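Local coordinates for extracellular solute-binding protein family 1 (Kribbella flavida, PDB 5IXP), which probably captures a solute outside the cell and hands it to an ABC transporter, as other bacterial extracellular solute-binding proteins do, at residues Gly13-Tyr18 with Glu32-Thr37; Ser146-Gly151 with Asp202-Ala207; Arg175-Gln180 with Asp261-Gly266; Ser273-Pro278 with Ala292-Pro297. One frame throughout, in Å; residues are numbered along the deposited sequence.

Contact 1: Gly13-Tyr18 with Glu32-Thr37; sequences GYSDLY and ERRAAT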
loop_
_atom_site.group_PDB
_atom_site.type_symbol
_atom_site.label_atom_id
_atom_site.label_comp_id
_atom_site.label_asym_id
_atom_site.label_seq_id
_atom_site.Cartn_x
_atom_site.Cartn_y
_atom_site.Cartn_z
ATOM N N GLY A 13 1.663 -13.883 9.880
ATOM C CA GLY A 13 0.748 -14.337 10.913
ATOM C C GLY A 13 0.161 -15.710 10.673
ATOM O O GLY A 13 -0.886 -16.034 11.247
ATOM N N TYR A 14 0.820 -16.542 9.867
ATOM C CA TYR A 14 0.265 -17.822 9.431
ATOM C C TYR A 14 0.630 -19.002 10.332
ATOM O O TYR A 14 0.143 -20.111 10.085
ATOM C CB TYR A 14 0.743 -18.145 8.015
ATOM C CG TYR A 14 0.118 -17.347 6.894
ATOM C CD1 TYR A 14 0.622 -17.449 5.599
ATOM C CD2 TYR A 14 -1.005 -16.530 7.109
ATOM C CE1 TYR A 14 0.056 -16.753 4.543
ATOM C CE2 TYR A 14 -1.579 -15.816 6.046
ATOM C CZ TYR A 14 -1.038 -15.941 4.767
ATOM O OH TYR A 14 -1.585 -15.260 3.701
ATOM N N SER A 15 1.477 -18.816 11.347
ATOM C CA SER A 15 2.027 -19.974 12.062
ATOM C C SER A 15 0.935 -20.895 12.609
ATOM O O SER A 15 1.005 -22.123 12.447
ATOM C CB SER A 15 2.946 -19.515 13.194
ATOM O OG SER A 15 4.106 -18.892 12.663
ATOM N N ASP A 16 -0.079 -20.329 13.269
ATOM C CA ASP A 16 -1.152 -21.183 13.781
ATOM C C ASP A 16 -1.977 -21.769 12.648
ATOM O O ASP A 16 -2.502 -22.882 12.772
ATOM C CB ASP A 16 -2.082 -20.410 14.721
ATOM C CG ASP A 16 -1.366 -19.852 15.931
ATOM O OD1 ASP A 16 -0.387 -20.484 16.383
ATOM O OD2 ASP A 16 -1.789 -18.780 16.428
ATOM N N LEU A 17 -2.108 -21.031 11.543
ATOM C CA LEU A 17 -2.922 -21.510 10.435
ATOM C C LEU A 17 -2.321 -22.763 9.817
ATOM O O LEU A 17 -3.058 -23.675 9.431
ATOM C CB LEU A 17 -3.082 -20.420 9.378
ATOM C CG LEU A 17 -3.695 -19.114 9.879
ATOM C CD1 LEU A 17 -4.024 -18.202 8.715
ATOM C CD2 LEU A 17 -4.930 -19.399 10.706
ATOM N N TYR A 18 -0.984 -22.827 9.713
ATOM C CA TYR A 18 -0.360 -24.026 9.160
ATOM C C TYR A 18 -0.705 -25.246 9.998
ATOM O O TYR A 18 -0.975 -26.324 9.455
ATOM C CB TYR A 18 1.159 -23.872 9.091
ATOM C CG TYR A 18 1.671 -22.701 8.280
ATOM C CD1 TYR A 18 1.049 -22.313 7.096
ATOM C CD2 TYR A 18 2.807 -22.000 8.694
ATOM C CE1 TYR A 18 1.543 -21.242 6.339
ATOM C CE2 TYR A 18 3.310 -20.930 7.943
ATOM C CZ TYR A 18 2.673 -20.561 6.771
ATOM O OH TYR A 18 3.163 -19.502 6.031
ATOM N N GLU A 32 7.445 -23.520 6.201
ATOM C CA GLU A 32 7.567 -22.106 5.859
ATOM C C GLU A 32 9.034 -21.734 5.710
ATOM O O GLU A 32 9.875 -22.149 6.514
ATOM C CB GLU A 32 6.910 -21.212 6.916
ATOM C CG GLU A 32 6.841 -19.727 6.503
ATOM C CD GLU A 32 6.153 -18.841 7.548
ATOM O OE1 GLU A 32 6.622 -18.819 8.710
ATOM O OE2 GLU A 32 5.136 -18.177 7.211
ATOM N N ARG A 33 9.328 -20.932 4.681
ATOM C CA ARG A 33 10.660 -20.424 4.400
ATOM C C ARG A 33 10.632 -18.907 4.541
ATOM O O ARG A 33 9.762 -18.247 3.962
ATOM C CB ARG A 33 11.081 -20.846 2.981
ATOM C CG ARG A 33 12.382 -20.289 2.482
ATOM C CD ARG A 33 12.544 -20.626 1.004
ATOM N NE ARG A 33 12.467 -22.064 0.760
ATOM C CZ ARG A 33 12.342 -22.611 -0.448
ATOM N NH1 ARG A 33 12.259 -21.836 -1.516
ATOM N NH2 ARG A 33 12.285 -23.933 -0.588
ATOM N N ARG A 34 11.558 -18.353 5.323
ATOM C CA ARG A 34 11.612 -16.906 5.542
ATOM C C ARG A 34 13.008 -16.409 5.209
ATOM O O ARG A 34 13.952 -16.700 5.949
ATOM C CB ARG A 34 11.268 -16.539 6.989
ATOM C CG ARG A 34 9.881 -16.922 7.423
ATOM C CD ARG A 34 9.598 -16.380 8.818
ATOM N NE ARG A 34 8.275 -16.789 9.262
ATOM C CZ ARG A 34 7.559 -16.145 10.175
ATOM N NH1 ARG A 34 8.041 -15.048 10.759
ATOM N NH2 ARG A 34 6.356 -16.597 10.496
ATOM N N ALA A 35 13.140 -15.646 4.125
ATOM C CA ALA A 35 14.382 -14.913 3.906
ATOM C C ALA A 35 14.600 -13.907 5.040
ATOM O O ALA A 35 13.655 -13.464 5.706
ATOM C CB ALA A 35 14.356 -14.187 2.559
ATOM N N ALA A 36 15.870 -13.545 5.256
ATOM C CA ALA A 36 16.199 -12.637 6.353
ATOM C C ALA A 36 15.606 -11.251 6.144
ATOM O O ALA A 36 15.280 -10.564 7.120
ATOM C CB ALA A 36 17.714 -12.524 6.516
ATOM N N THR A 37 15.489 -10.809 4.895
ATOM C CA THR A 37 14.974 -9.483 4.590
ATOM C C THR A 37 14.006 -9.582 3.424
ATOM O O THR A 37 14.009 -10.550 2.659
ATOM C CB THR A 37 16.089 -8.496 4.211
ATOM O OG1 THR A 37 16.680 -8.919 2.976
ATOM C CG2 THR A 37 17.167 -8.420 5.303
HETATM O O HOH W 1 3.724 -16.415 8.817
HETATM O O HOH W 2 5.572 -20.208 10.826
#

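Contact 2: Ser146-Gly151 with Asp202-Ala207; sequences SYFAAG and DQIVAA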
loop_
_atom_site.group_PDB
_atom_site.type_symbol
_atom_site.label_atom_id
_atom_site.label_comp_id
_atom_site.label_asym_id
_atom_site.label_seq_id
_atom_site.Cartn_x
_atom_site.Cartn_y
_atom_site.Cartn_z
ATOM N N SER A 146 -8.729 20.662 -2.037
ATOM C CA SER A 146 -9.191 21.052 -0.705
ATOM C C SER A 146 -8.170 20.697 0.373
ATOM O O SER A 146 -8.002 21.440 1.348
ATOM C CB SER A 146 -10.532 20.386 -0.404
ATOM O OG SER A 146 -11.513 20.779 -1.349
ATOM N N TYR A 147 -7.498 19.552 0.227
ATOM C CA TYR A 147 -6.449 19.176 1.174
ATOM C C TYR A 147 -5.336 20.225 1.215
ATOM O O TYR A 147 -4.914 20.662 2.294
ATOM C CB TYR A 147 -5.906 17.796 0.794
ATOM C CG TYR A 147 -4.738 17.305 1.613
ATOM C CD1 TYR A 147 -4.932 16.745 2.879
ATOM C CD2 TYR A 147 -3.448 17.376 1.112
ATOM C CE1 TYR A 147 -3.851 16.269 3.629
ATOM C CE2 TYR A 147 -2.367 16.909 1.843
ATOM C CZ TYR A 147 -2.573 16.359 3.096
ATOM O OH TYR A 147 -1.496 15.901 3.797
ATOM N N PHE A 148 -4.852 20.652 0.047
ATOM C CA PHE A 148 -3.786 21.654 0.025
ATOM C C PHE A 148 -4.293 23.025 0.463
ATOM O O PHE A 148 -3.569 23.775 1.128
ATOM C CB PHE A 148 -3.157 21.722 -1.366
ATOM C CG PHE A 148 -2.443 20.444 -1.767
ATOM C CD1 PHE A 148 -1.476 19.879 -0.938
ATOM C CD2 PHE A 148 -2.760 19.799 -2.955
ATOM C CE1 PHE A 148 -0.821 18.691 -1.299
ATOM C CE2 PHE A 148 -2.120 18.613 -3.323
ATOM C CZ PHE A 148 -1.143 18.055 -2.499
ATOM N N ALA A 149 -5.524 23.377 0.091
ATOM C CA ALA A 149 -6.089 24.638 0.563
ATOM C C ALA A 149 -6.167 24.666 2.087
ATOM O O ALA A 149 -5.832 25.678 2.712
ATOM C CB ALA A 149 -7.469 24.862 -0.056
ATOM N N ALA A 150 -6.609 23.564 2.704
ATOM C CA ALA A 150 -6.597 23.492 4.161
ATOM C C ALA A 150 -5.173 23.592 4.695
ATOM O O ALA A 150 -4.932 24.205 5.741
ATOM C CB ALA A 150 -7.259 22.195 4.637
ATOM N N GLY A 151 -4.212 22.999 3.988
ATOM C CA GLY A 151 -2.826 23.106 4.420
ATOM C C GLY A 151 -2.302 24.531 4.391
ATOM O O GLY A 151 -1.536 24.939 5.267
ATOM N N ASP A 202 2.730 19.449 -10.679
ATOM C CA ASP A 202 2.638 20.890 -10.457
ATOM C C ASP A 202 1.951 21.209 -9.138
ATOM O O ASP A 202 2.371 22.123 -8.416
ATOM C CB ASP A 202 1.897 21.569 -11.609
ATOM C CG ASP A 202 2.729 21.643 -12.869
ATOM O OD1 ASP A 202 3.961 21.486 -12.783
ATOM O OD2 ASP A 202 2.153 21.868 -13.944
ATOM N N GLN A 203 0.891 20.467 -8.806
ATOM C CA GLN A 203 0.138 20.769 -7.593
ATOM C C GLN A 203 0.955 20.467 -6.338
ATOM O O GLN A 203 0.896 21.222 -5.358
ATOM C CB GLN A 203 -1.180 19.994 -7.598
ATOM C CG GLN A 203 -2.154 20.409 -6.521
ATOM C CD GLN A 203 -3.551 19.841 -6.759
ATOM O OE1 GLN A 203 -3.710 18.812 -7.415
ATOM N NE2 GLN A 203 -4.570 20.524 -6.240
ATOM N N ILE A 204 1.718 19.369 -6.339
ATOM C CA ILE A 204 2.559 19.072 -5.185
ATOM C C ILE A 204 3.719 20.051 -5.100
ATOM O O ILE A 204 4.085 20.499 -4.007
ATOM C CB ILE A 204 3.059 17.620 -5.241
ATOM C CG1 ILE A 204 1.865 16.685 -5.232
ATOM C CG2 ILE A 204 3.983 17.314 -4.055
ATOM C CD1 ILE A 204 2.259 15.243 -5.429
ATOM N N VAL A 205 4.338 20.378 -6.238
ATOM C CA VAL A 205 5.411 21.368 -6.218
ATOM C C VAL A 205 4.900 22.693 -5.664
ATOM O O VAL A 205 5.558 23.331 -4.832
ATOM C CB VAL A 205 6.023 21.532 -7.622
ATOM C CG1 VAL A 205 6.921 22.757 -7.669
ATOM C CG2 VAL A 205 6.813 20.274 -8.000
ATOM N N ALA A 206 3.704 23.113 -6.084
ATOM C CA ALA A 206 3.158 24.358 -5.554
ATOM C C ALA A 206 2.969 24.270 -4.044
ATOM O O ALA A 206 3.221 25.240 -3.322
ATOM C CB ALA A 206 1.844 24.703 -6.253
ATOM N N ALA A 207 2.546 23.103 -3.545
ATOM C CA ALA A 207 2.432 22.913 -2.103
ATOM C C ALA A 207 3.785 23.068 -1.412
ATOM O O ALA A 207 3.872 23.687 -0.342
ATOM C CB ALA A 207 1.827 21.538 -1.800
#

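Contact 3: Arg175-Gln180 with Asp261-Gly266; sequences RNQLIQ and DVFPGG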
loop_
_atom_site.group_PDB
_atom_site.type_symbol
_atom_site.label_atom_id
_atom_site.label_comp_id
_atom_site.label_asym_id
_atom_site.label_seq_id
_atom_site.Cartn_x
_atom_site.Cartn_y
_atom_site.Cartn_z
ATOM N N ARG A 175 -0.624 9.865 -7.207
ATOM C CA ARG A 175 -0.356 9.208 -8.483
ATOM C C ARG A 175 -1.110 7.896 -8.602
ATOM O O ARG A 175 -1.582 7.535 -9.687
ATOM C CB ARG A 175 1.133 8.945 -8.664
ATOM C CG ARG A 175 1.444 8.613 -10.118
ATOM C CD ARG A 175 2.763 7.930 -10.266
ATOM N NE ARG A 175 2.731 6.538 -9.827
ATOM C CZ ARG A 175 3.137 6.121 -8.633
ATOM N NH1 ARG A 175 3.587 6.994 -7.743
ATOM N NH2 ARG A 175 3.098 4.832 -8.328
ATOM N N ASN A 176 -1.222 7.159 -7.501
ATOM C CA ASN A 176 -1.844 5.848 -7.585
ATOM C C ASN A 176 -3.347 5.917 -7.796
ATOM O O ASN A 176 -3.953 4.882 -8.088
ATOM C CB ASN A 176 -1.513 5.038 -6.336
ATOM C CG ASN A 176 -0.137 4.439 -6.413
ATOM O OD1 ASN A 176 0.112 3.561 -7.233
ATOM N ND2 ASN A 176 0.775 4.926 -5.587
ATOM N N GLN A 177 -3.952 7.099 -7.680
ATOM C CA GLN A 177 -5.369 7.268 -7.976
ATOM C C GLN A 177 -5.657 7.538 -9.441
ATOM O O GLN A 177 -6.810 7.388 -9.861
ATOM C CB GLN A 177 -5.955 8.430 -7.183
ATOM C CG GLN A 177 -5.994 8.218 -5.706
ATOM C CD GLN A 177 -6.602 9.410 -5.008
ATOM O OE1 GLN A 177 -6.400 10.548 -5.427
ATOM N NE2 GLN A 177 -7.368 9.161 -3.964
ATOM N N LEU A 178 -4.669 7.982 -10.211
ATOM C CA LEU A 178 -4.908 8.309 -11.610
ATOM C C LEU A 178 -5.385 7.079 -12.363
ATOM O O LEU A 178 -5.030 5.946 -12.027
ATOM C CB LEU A 178 -3.634 8.847 -12.262
ATOM C CG LEU A 178 -3.032 10.057 -11.556
ATOM C CD1 LEU A 178 -1.695 10.426 -12.183
ATOM C CD2 LEU A 178 -4.005 11.226 -11.625
ATOM N N ILE A 179 -6.208 7.315 -13.390
ATOM C CA ILE A 179 -6.639 6.230 -14.264
ATOM C C ILE A 179 -5.457 5.680 -15.050
ATOM O O ILE A 179 -5.350 4.472 -15.274
ATOM C CB ILE A 179 -7.767 6.703 -15.197
ATOM C CG1 ILE A 179 -9.073 6.857 -14.426
ATOM C CG2 ILE A 179 -7.964 5.723 -16.344
ATOM C CD1 ILE A 179 -10.262 7.122 -15.333
ATOM N N GLN A 180 -4.551 6.550 -15.481
ATOM C CA GLN A 180 -3.294 6.074 -16.027
ATOM C C GLN A 180 -2.164 6.925 -15.480
ATOM O O GLN A 180 -2.328 8.117 -15.209
ATOM C CB GLN A 180 -3.280 6.089 -17.560
ATOM C CG GLN A 180 -3.078 7.443 -18.160
ATOM C CD GLN A 180 -3.261 7.415 -19.648
ATOM O OE1 GLN A 180 -3.845 6.476 -20.193
ATOM N NE2 GLN A 180 -2.767 8.446 -20.325
ATOM N N ASP A 261 -12.198 9.720 8.661
ATOM C CA ASP A 261 -12.736 8.731 7.729
ATOM C C ASP A 261 -12.925 9.384 6.361
ATOM O O ASP A 261 -14.036 9.694 5.925
ATOM C CB ASP A 261 -14.049 8.178 8.270
ATOM C CG ASP A 261 -14.608 7.031 7.430
ATOM O OD1 ASP A 261 -14.001 6.648 6.406
ATOM O OD2 ASP A 261 -15.677 6.516 7.798
ATOM N N VAL A 262 -11.798 9.592 5.676
ATOM C CA VAL A 262 -11.785 10.338 4.421
ATOM C C VAL A 262 -10.478 10.025 3.724
ATOM O O VAL A 262 -9.483 9.678 4.369
ATOM C CB VAL A 262 -11.940 11.864 4.665
ATOM C CG1 VAL A 262 -10.685 12.424 5.332
ATOM C CG2 VAL A 262 -12.208 12.615 3.359
ATOM N N PHE A 263 -10.480 10.140 2.395
ATOM C CA PHE A 263 -9.224 10.152 1.678
ATOM C C PHE A 263 -9.440 11.070 0.481
ATOM O O PHE A 263 -10.420 10.884 -0.258
ATOM C CB PHE A 263 -8.750 8.770 1.214
ATOM C CG PHE A 263 -7.300 8.745 0.840
ATOM C CD1 PHE A 263 -6.322 8.824 1.827
ATOM C CD2 PHE A 263 -6.907 8.665 -0.485
ATOM C CE1 PHE A 263 -4.978 8.814 1.502
ATOM C CE2 PHE A 263 -5.552 8.655 -0.822
ATOM C CZ PHE A 263 -4.592 8.729 0.176
ATOM N N PRO A 264 -8.579 12.062 0.276
ATOM C CA PRO A 264 -8.782 12.987 -0.844
ATOM C C PRO A 264 -8.828 12.226 -2.160
ATOM O O PRO A 264 -7.988 11.364 -2.426
ATOM C CB PRO A 264 -7.566 13.920 -0.762
ATOM C CG PRO A 264 -7.083 13.805 0.657
ATOM C CD PRO A 264 -7.352 12.363 1.029
ATOM N N GLY A 265 -9.837 12.539 -2.978
ATOM C CA GLY A 265 -10.038 11.855 -4.235
ATOM C C GLY A 265 -10.894 10.614 -4.148
ATOM O O GLY A 265 -11.192 10.016 -5.185
ATOM N N GLY A 266 -11.301 10.209 -2.950
ATOM C CA GLY A 266 -12.182 9.069 -2.803
ATOM C C GLY A 266 -11.610 7.982 -1.916
ATOM O O GLY A 266 -12.103 7.758 -0.806
#

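Contact 4: Ser273-Pro278 with Ala292-Pro297; sequences SYLTVP and AWLTAP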
loop_
_atom_site.group_PDB
_atom_site.type_symbol
_atom_site.label_atom_id
_atom_site.label_comp_id
_atom_site.label_asym_id
_atom_site.label_seq_id
_atom_site.Cartn_x
_atom_site.Cartn_y
_atom_site.Cartn_z
ATOM N N SER A 273 -0.379 -7.829 0.165
ATOM C CA SER A 273 0.371 -8.855 -0.546
ATOM C C SER A 273 -0.575 -9.868 -1.183
ATOM O O SER A 273 -1.802 -9.731 -1.141
ATOM C CB SER A 273 1.366 -9.558 0.389
ATOM O OG SER A 273 2.324 -8.638 0.884
ATOM N N TYR A 274 0.037 -10.883 -1.801
ATOM C CA TYR A 274 -0.630 -11.946 -2.541
ATOM C C TYR A 274 0.139 -13.238 -2.328
ATOM O O TYR A 274 1.353 -13.224 -2.109
ATOM C CB TYR A 274 -0.690 -11.672 -4.076
ATOM C CG TYR A 274 -1.535 -10.487 -4.424
ATOM C CD1 TYR A 274 -1.009 -9.207 -4.379
ATOM C CD2 TYR A 274 -2.865 -10.645 -4.766
ATOM C CE1 TYR A 274 -1.785 -8.110 -4.666
ATOM C CE2 TYR A 274 -3.664 -9.539 -5.069
ATOM C CZ TYR A 274 -3.115 -8.284 -5.021
ATOM O OH TYR A 274 -3.884 -7.181 -5.303
ATOM N N LEU A 275 -0.577 -14.350 -2.386
ATOM C CA LEU A 275 0.043 -15.664 -2.490
ATOM C C LEU A 275 -0.022 -16.120 -3.942
ATOM O O LEU A 275 -1.085 -16.051 -4.573
ATOM C CB LEU A 275 -0.646 -16.675 -1.569
ATOM C CG LEU A 275 -0.729 -16.255 -0.089
ATOM C CD1 LEU A 275 -1.348 -17.392 0.724
ATOM C CD2 LEU A 275 0.640 -15.890 0.461
ATOM N N THR A 276 1.118 -16.561 -4.477
ATOM C CA THR A 276 1.211 -17.019 -5.859
ATOM C C THR A 276 1.741 -18.446 -5.882
ATOM O O THR A 276 2.346 -18.918 -4.918
ATOM C CB THR A 276 2.135 -16.129 -6.709
ATOM O OG1 THR A 276 3.509 -16.319 -6.304
ATOM C CG2 THR A 276 1.742 -14.655 -6.580
ATOM N N VAL A 277 1.519 -19.128 -7.002
ATOM C CA VAL A 277 1.967 -20.513 -7.160
ATOM C C VAL A 277 2.781 -20.604 -8.445
ATOM O O VAL A 277 2.206 -20.615 -9.542
ATOM C CB VAL A 277 0.785 -21.497 -7.179
ATOM C CG1 VAL A 277 1.285 -22.939 -7.457
ATOM C CG2 VAL A 277 -0.019 -21.419 -5.855
ATOM N N PRO A 278 4.107 -20.671 -8.360
ATOM C CA PRO A 278 4.925 -20.796 -9.577
ATOM C C PRO A 278 4.635 -22.094 -10.313
ATOM O O PRO A 278 4.261 -23.108 -9.710
ATOM C CB PRO A 278 6.365 -20.786 -9.045
ATOM C CG PRO A 278 6.286 -20.216 -7.694
ATOM C CD PRO A 278 4.925 -20.598 -7.144
ATOM N N ALA A 292 -5.676 -20.639 -1.293
ATOM C CA ALA A 292 -7.055 -20.176 -1.192
ATOM C C ALA A 292 -7.545 -20.237 0.250
ATOM O O ALA A 292 -8.261 -19.340 0.714
ATOM C CB ALA A 292 -7.958 -21.005 -2.109
ATOM N N TRP A 293 -7.167 -21.286 0.983
ATOM C CA TRP A 293 -7.614 -21.388 2.368
ATOM C C TRP A 293 -6.958 -20.317 3.240
ATOM O O TRP A 293 -7.624 -19.689 4.076
ATOM C CB TRP A 293 -7.324 -22.788 2.909
ATOM C CG TRP A 293 -7.776 -22.966 4.327
ATOM C CD1 TRP A 293 -9.036 -23.286 4.750
ATOM C CD2 TRP A 293 -6.978 -22.832 5.506
ATOM N NE1 TRP A 293 -9.071 -23.361 6.121
ATOM C CE2 TRP A 293 -7.819 -23.084 6.611
ATOM C CE3 TRP A 293 -5.632 -22.525 5.737
ATOM C CZ2 TRP A 293 -7.361 -23.033 7.925
ATOM C CZ3 TRP A 293 -5.174 -22.491 7.042
ATOM C CH2 TRP A 293 -6.039 -22.745 8.122
ATOM N N LEU A 294 -5.655 -20.093 3.057
ATOM C CA LEU A 294 -4.965 -19.082 3.849
ATOM C C LEU A 294 -5.545 -17.690 3.627
ATOM O O LEU A 294 -5.416 -16.825 4.500
ATOM C CB LEU A 294 -3.463 -19.077 3.517
ATOM C CG LEU A 294 -2.639 -20.271 4.024
ATOM C CD1 LEU A 294 -1.278 -20.285 3.325
ATOM C CD2 LEU A 294 -2.459 -20.242 5.552
ATOM N N THR A 295 -6.150 -17.438 2.466
ATOM C CA THR A 295 -6.691 -16.117 2.161
ATOM C C THR A 295 -8.211 -16.054 2.282
ATOM O O THR A 295 -8.804 -15.026 1.933
ATOM C CB THR A 295 -6.256 -15.669 0.760
ATOM O OG1 THR A 295 -6.694 -16.628 -0.219
ATOM C CG2 THR A 295 -4.729 -15.532 0.706
ATOM N N ALA A 296 -8.847 -17.119 2.782
ATOM C CA ALA A 296 -10.287 -17.119 3.005
ATOM C C ALA A 296 -10.659 -16.180 4.158
ATOM O O ALA A 296 -9.835 -15.897 5.036
ATOM C CB ALA A 296 -10.778 -18.541 3.299
ATOM N N PRO A 297 -11.908 -15.690 4.180
ATOM C CA PRO A 297 -12.305 -14.737 5.232
ATOM C C PRO A 297 -12.037 -15.210 6.652
ATOM O O PRO A 297 -11.550 -14.412 7.462
ATOM C CB PRO A 297 -13.812 -14.548 4.989
ATOM C CG PRO A 297 -14.035 -14.926 3.571
ATOM C CD PRO A 297 -12.961 -15.883 3.165
#

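Contact 1: Gly13-Tyr18 with Glu32-Thr37
The one direct hydrogen bond between Gly13-Tyr18 and Glu32-Thr37 runs from the phenol of Tyr18 to the carboxylate of Glu32, with Tyr18 OH 2.7 Å from Glu32 OE2. The two flat groups stand nearly perpendicular, their planes 89° apart, and the hydroxyl meets OE2 from above the carboxylate plane, 45° out of it. Seen from the phenol, the acid lies at the ring edge, where Glu32 OE2 also comes within 3.4 Å of Tyr18 CE2. Glu32 reaches this edge because CG is anti to the backbone N (chi1 -172°) and the chain beyond it is extended.

Charge pairing acts on the other oxygen. Arg34 grips Glu32 OE1 side-on with two nitrogens, NE at 2.7 Å and NH2 at 2.9 Å from that atom, both from the same face of the carboxylate. Arg34 also forms a salt bridge with Glu11, so its guanidinium links two acids.

Water supplies the remaining links. Water 1 accepts from Tyr14 N and donates to Glu32 OE2 at 2.8 Å, while water 2 donates to Glu32 OE1 and is hydrogen-bonded to Ser15 OG at 2.7 Å. With both oxygens of Glu32 engaged, an alanine here would probably cost the Tyr18 hydroxyl its acceptor, leave Arg34 with Glu11 as its remaining acid of the two, and remove the carboxylate that holds both waters.

The polar network ties the first turn of helix 15-24 to the end of strand 28-34. Together with the parallel strand 2-8, these elements form a beta-alpha-beta unit of the periplasmic-binding-protein fold.

Contact 2: Ser146-Gly151 with Asp202-Ala207
Phe148 projects from helix 144-157 toward helix 195-209, and its ring accounts for all the close contacts between Ser146-Gly151 and Asp202-Ala207. Its neighbours lie round different parts of the ring. Gln203 lies along the CD2 and CE2 side: its CG is 3.7 Å from Phe148 CD2, and its amide plane is turned 51° from the ring plane. The amide nitrogen sits at the ring edge, in plane, with Gln203 NE2 3.8 Å from Phe148 CD2. That nitrogen is hydrogen-bonded to Thr145 OG1, one turn back on the helix that carries Phe148, which fixes the end of the glutamine beside the ring. The reach follows from a Gln203 CG anti to the backbone N (chi1 -170°) and an extended chain beyond it.

The two segments are nearly parallel helix turns: their axes make an angle of 8° and approach to 11.0 Å, a spacing that the phenyl ring spans. The pair probably belongs to one lobe of the solute-binding-protein fold, where helix 167-175 also packs on it through Thr170, against Phe148, and Met174, against Gln203 and Ile204.

At the opposite rim, but on the same face as Gln203 CG, the Ala207 methyl approaches obliquely, its CB 3.8 Å from Phe148 CD1. Ile204 makes a looser apolar contact, CG1 to Phe148 CZ at 4.3 Å. An alanine in place of Phe148 would probably open a gap between the helices and strip the Gln203 chain and the Ala207 methyl of their common partner. The face turned away from Ala207 has Tyr147 CD2, 3.7 Å above the plane and offset toward the rim.

Contact 3: Arg175-Gln180 with Asp261-Gly266
Gln177 bridges to the turn at Pro264 through its side-chain amide, with Gln177 NE2 donating to Pro264 O at 2.8 Å. The bond is fairly straight, its N-H...O angle 159°, and lies in the carbonyl plane. The contact joins two turns: a type I beta turn, Arg175 to Leu178, at the end of helix 167-175, and a type II beta turn, Phe263 to Gly266, in the loop between strands 257-260 and 269-276. Gln177 spans the distance because CG is anti to the carbonyl carbon (chi1 -66°) and the chain beyond is extended.

The same nitrogen sits at the edge of the Phe263 ring, near its plane, with the amide and ring planes 89° apart. Gly265 lies beside the end of the amide, its CA 3.8 Å from Gln177 NE2; a side chain at this position would run into Gln177 OE1.

In the next shell, NE2 has a second acceptor in Gly267 O, while OE1 accepts from Trp144 NE1. With partners on both amide atoms, the flip of the group is probably settled. Pro142 secures Gly265 by a backbone hydrogen bond, and Phe263 and Pro264 rest on Ile118 of strand 108-121. Inside the type II turn, Gly266 N bonds Phe263 O at 2.9 Å.

Contact 4: Ser273-Pro278 with Ala292-Pro297
Leu275 lays one branch, CD1, against both Leu294 and Thr295 where helix 284-294 ends. Its CD1 is 3.9 Å from Leu294 CB and the same distance from Thr295 CG2, so a single methyl group meets two neighbouring residues. The Leu275 and Leu294 side chains cross at about a right angle, and Leu294 CD1 also comes within 3.9 Å of Leu275 CD1. Leu275 and Thr295 lie side by side and point opposite ways, and Leu275 CG reaches 4.1 Å from Thr295 CG2.

The threonine's orientation explains why it offers carbon here. Its CG2 is anti to the carbonyl carbon and faces Leu275, whereas OG1 lies between the backbone N and the carbonyl carbon (chi1 58°) and is hydrogen-bonded to Ala291 O in the last turn of the helix. The polar end is thus satisfied by its own helix and the apolar end is given to the strand.

All three touching residues are buried, and the evidence is of plain apolar contact. Leu275 also touches Ile58 of strand 58-62 and Thr111 of strand 108-121, and Thr295 touches Tyr109, so the same cluster reaches both strands that flank 269-276. Leu17 of helix 15-24 closes on Leu294. The arrangement is a helix end packed on a mixed beta sheet, as expected of the layered alpha/beta lobes of periplasmic-type binding proteins.

In the fold
Contacts 1 and 4 lie on one side of the chain's centre, their centres about 13 Å apart, and reach the same mixed sheet; they touch directly, Tyr14 OH lying 3.7 Å from Leu275 CD1. Contacts 2 and 3, centres about 14 Å apart, form a second pair, joined by packing of Tyr147 on Pro264. Between the pairs the centres are about 26 to 42 Å apart, contacts 3 and 4 coming nearest. Along the chain contact 1 comes first, the segments of contacts 2 and 3 alternate, and contact 4 closes the series. This is consistent with a two-lobed binding protein whose chain passes between lobes, strand 108-121 pairing with strands 232-238 and 269-276.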